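Local coordinates for glycoprotein (Chandipura virus, PDB 5MDM) that probably attaches the virus to host receptors and, as a trimer triggered by endosomal acidity, fuses the viral and endosomal membranes, at residues 335-346 / 349-360. Numbering follows the deposited sequence.
Sequences RMWIDGPVLKEP and KRESPSGISSDI
W337 and K349 form a single antiparallel bridge, a hydrogen-bonded pair in which W337 N gives a nearly straight bond to K349 O (2.7 Å, 171°) and K349 N returns one to W337 O. At the other end I360 N donates a hydrogen bond to P346 O (3.2 Å). Flat and broad, the indole of W337 suits the bed it makes for P353: CG of the compact proline ring stands over the five-membered ring, 3.3 Å from its centroid, in a CH-pi contact. W337 NE1 is hydrogen-bonded to D397 OD2, which helps hold the ring's rotation. P353, its phi restricted as suits the second position of the type I turn from S352 to G355, lies in the loop linking the short antiparallel strands 347-349 and 357-359; the W337-K349 bridge joins this hairpin to strand 325-338 in the G central domain of this class III fusion protein. Long, flexible K349, bent at chi3 and chi4 (-67° and -58°), brings NZ to OD1 of the short D339 carboxylate in a 2.6 Å salt bridge, with a weak bond to W337 O. Slender, unbranched M336 runs alongside R350 and lays CE over a guanidinium face, 3.3 Å from R350 NH1, while SD packs on I360 CG2. R350 NH1 is hydrogen-bonded to E8 O.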
# COMPACT_ATOMS: atom_id res chain seq x y z
N ARG A 335 -8.92 11.90 24.28
CA ARG A 335 -9.13 10.95 23.20
C ARG A 335 -10.38 10.14 23.47
O ARG A 335 -10.56 9.58 24.55
CB ARG A 335 -7.91 10.04 23.05
CG ARG A 335 -8.09 8.91 22.05
CD ARG A 335 -6.76 8.22 21.78
NE ARG A 335 -5.80 9.14 21.18
CZ ARG A 335 -4.53 9.24 21.55
NH1 ARG A 335 -4.06 8.48 22.52
NH2 ARG A 335 -3.72 10.11 20.94
N MET A 336 -11.26 10.09 22.47
CA MET A 336 -12.47 9.29 22.55
C MET A 336 -12.59 8.43 21.31
O MET A 336 -12.08 8.78 20.24
CB MET A 336 -13.70 10.18 22.65
CG MET A 336 -13.70 11.10 23.84
SD MET A 336 -15.19 12.10 23.86
CE MET A 336 -14.96 13.02 25.39
N TRP A 337 -13.27 7.29 21.44
CA TRP A 337 -13.59 6.48 20.27
C TRP A 337 -15.08 6.58 19.95
O TRP A 337 -15.93 6.39 20.82
CB TRP A 337 -13.17 5.03 20.49
CG TRP A 337 -11.69 4.87 20.45
CD1 TRP A 337 -10.92 4.49 19.39
CD2 TRP A 337 -10.78 5.12 21.53
NE1 TRP A 337 -9.60 4.47 19.74
CE2 TRP A 337 -9.48 4.85 21.05
CE3 TRP A 337 -10.94 5.53 22.85
CZ2 TRP A 337 -8.35 4.99 21.85
CZ3 TRP A 337 -9.82 5.67 23.64
CH2 TRP A 337 -8.54 5.40 23.14
N ILE A 338 -15.38 6.90 18.70
CA ILE A 338 -16.77 7.00 18.26
C ILE A 338 -17.10 5.90 17.26
O ILE A 338 -16.20 5.32 16.64
CB ILE A 338 -17.06 8.38 17.64
CG1 ILE A 338 -16.11 8.65 16.48
CG2 ILE A 338 -16.94 9.46 18.70
CD1 ILE A 338 -16.33 10.00 15.83
N ASP A 339 -18.39 5.62 17.10
CA ASP A 339 -18.84 4.49 16.30
C ASP A 339 -18.77 4.73 14.79
O ASP A 339 -18.77 3.79 14.00
CB ASP A 339 -20.25 4.05 16.71
CG ASP A 339 -20.31 3.53 18.13
OD1 ASP A 339 -19.57 4.06 18.99
OD2 ASP A 339 -21.08 2.59 18.40
N GLY A 340 -18.71 6.00 14.39
CA GLY A 340 -18.63 6.35 12.98
C GLY A 340 -18.65 7.85 12.77
O GLY A 340 -18.97 8.60 13.70
N PRO A 341 -18.32 8.31 11.55
CA PRO A 341 -18.28 9.74 11.23
C PRO A 341 -19.65 10.39 11.41
O PRO A 341 -19.73 11.59 11.66
CB PRO A 341 -17.86 9.77 9.76
CG PRO A 341 -18.16 8.42 9.24
CD PRO A 341 -17.97 7.48 10.39
N VAL A 342 -20.70 9.60 11.26
CA VAL A 342 -22.05 10.05 11.55
C VAL A 342 -22.68 9.11 12.58
O VAL A 342 -22.55 7.89 12.46
CB VAL A 342 -22.90 10.14 10.26
CG1 VAL A 342 -22.55 8.99 9.31
CG2 VAL A 342 -24.39 10.18 10.59
N LEU A 343 -23.33 9.67 13.59
CA LEU A 343 -23.80 8.90 14.74
C LEU A 343 -25.29 9.08 14.99
O LEU A 343 -25.87 10.10 14.62
CB LEU A 343 -23.03 9.30 15.99
CG LEU A 343 -21.51 9.20 15.95
CD1 LEU A 343 -20.90 10.00 17.09
CD2 LEU A 343 -21.07 7.74 16.01
N LYS A 344 -25.91 8.09 15.65
CA LYS A 344 -27.32 8.18 16.03
C LYS A 344 -27.51 9.02 17.30
O LYS A 344 -28.36 9.90 17.35
CB LYS A 344 -27.92 6.79 16.24
CG LYS A 344 -28.09 5.97 14.97
CD LYS A 344 -29.26 5.00 15.09
CE LYS A 344 -30.59 5.75 15.22
NZ LYS A 344 -31.73 4.86 15.56
N GLU A 345 -26.71 8.73 18.32
CA GLU A 345 -26.73 9.48 19.57
C GLU A 345 -25.36 10.13 19.80
O GLU A 345 -24.34 9.59 19.37
CB GLU A 345 -27.10 8.55 20.73
CG GLU A 345 -28.49 7.94 20.62
CD GLU A 345 -28.87 7.09 21.82
OE1 GLU A 345 -30.04 6.68 21.91
OE2 GLU A 345 -27.99 6.85 22.67
N PRO A 346 -25.33 11.29 20.49
CA PRO A 346 -24.07 12.02 20.66
C PRO A 346 -23.18 11.38 21.72
O PRO A 346 -22.79 12.04 22.68
CB PRO A 346 -24.54 13.40 21.12
CG PRO A 346 -25.77 13.10 21.91
CD PRO A 346 -26.44 11.92 21.24
N LYS A 349 -17.03 6.30 23.23
CA LYS A 349 -16.32 5.51 24.21
C LYS A 349 -15.09 6.29 24.69
O LYS A 349 -14.25 6.69 23.89
CB LYS A 349 -15.94 4.15 23.61
CG LYS A 349 -17.15 3.31 23.26
CD LYS A 349 -16.79 2.16 22.34
CE LYS A 349 -16.34 2.66 20.97
NZ LYS A 349 -17.38 3.49 20.31
N ARG A 350 -15.02 6.52 26.00
CA ARG A 350 -14.08 7.49 26.54
C ARG A 350 -12.76 6.90 27.04
O ARG A 350 -11.75 7.60 27.11
CB ARG A 350 -14.75 8.30 27.65
CG ARG A 350 -14.09 9.63 27.95
CD ARG A 350 -14.89 10.40 28.98
NE ARG A 350 -16.26 10.63 28.53
CZ ARG A 350 -16.78 11.84 28.30
NH1 ARG A 350 -16.04 12.93 28.49
NH2 ARG A 350 -18.03 11.96 27.89
N GLU A 351 -12.76 5.61 27.38
CA GLU A 351 -11.56 4.98 27.94
C GLU A 351 -10.80 4.08 26.96
O GLU A 351 -9.57 4.05 26.95
CB GLU A 351 -11.91 4.22 29.23
CG GLU A 351 -13.17 3.38 29.14
CD GLU A 351 -13.39 2.51 30.37
OE1 GLU A 351 -12.48 2.45 31.23
OE2 GLU A 351 -14.47 1.89 30.47
N SER A 352 -11.54 3.34 26.14
CA SER A 352 -10.93 2.46 25.14
C SER A 352 -11.92 2.20 24.01
O SER A 352 -13.12 2.45 24.18
CB SER A 352 -10.49 1.14 25.79
OG SER A 352 -11.60 0.33 26.10
N PRO A 353 -11.44 1.71 22.86
CA PRO A 353 -12.34 1.43 21.73
C PRO A 353 -13.37 0.36 22.05
O PRO A 353 -14.35 0.21 21.33
CB PRO A 353 -11.39 0.91 20.65
CG PRO A 353 -10.08 1.49 20.98
CD PRO A 353 -10.03 1.55 22.48
N SER A 354 -13.14 -0.39 23.12
CA SER A 354 -14.07 -1.41 23.56
C SER A 354 -14.65 -1.02 24.91
O SER A 354 -15.13 -1.87 25.66
CB SER A 354 -13.37 -2.77 23.66
OG SER A 354 -12.15 -2.66 24.37
N GLY A 355 -14.61 0.27 25.22
CA GLY A 355 -15.11 0.78 26.48
C GLY A 355 -16.60 1.06 26.44
O GLY A 355 -17.28 0.71 25.47
N ILE A 356 -17.11 1.70 27.49
CA ILE A 356 -18.53 2.02 27.56
C ILE A 356 -18.83 3.38 26.92
O ILE A 356 -18.08 4.34 27.07
CB ILE A 356 -19.06 1.98 29.01
CG1 ILE A 356 -18.27 2.94 29.91
CG2 ILE A 356 -18.98 0.56 29.56
CD1 ILE A 356 -18.72 2.94 31.36
N SER A 357 -19.93 3.43 26.18
CA SER A 357 -20.33 4.65 25.50
C SER A 357 -21.02 5.61 26.46
O SER A 357 -21.93 5.22 27.19
CB SER A 357 -21.24 4.35 24.31
OG SER A 357 -20.50 3.73 23.26
N SER A 358 -20.58 6.86 26.45
CA SER A 358 -21.13 7.88 27.34
C SER A 358 -21.48 9.13 26.55
O SER A 358 -21.01 9.31 25.43
CB SER A 358 -20.12 8.21 28.45
OG SER A 358 -18.80 8.30 27.94
N ASP A 359 -22.32 9.98 27.13
CA ASP A 359 -22.63 11.27 26.53
C ASP A 359 -21.37 12.11 26.49
O ASP A 359 -20.73 12.31 27.52
CB ASP A 359 -23.72 11.99 27.32
CG ASP A 359 -25.13 11.59 26.89
OD1 ASP A 359 -25.29 11.10 25.76
OD2 ASP A 359 -26.07 11.80 27.69
N ILE A 360 -21.02 12.60 25.31
CA ILE A 360 -19.78 13.36 25.15
C ILE A 360 -20.04 14.85 24.97
O ILE A 360 -19.19 15.68 25.32
CB ILE A 360 -18.94 12.81 23.98
CG1 ILE A 360 -19.64 13.06 22.64
CG2 ILE A 360 -18.69 11.33 24.17
CD1 ILE A 360 -18.89 12.49 21.45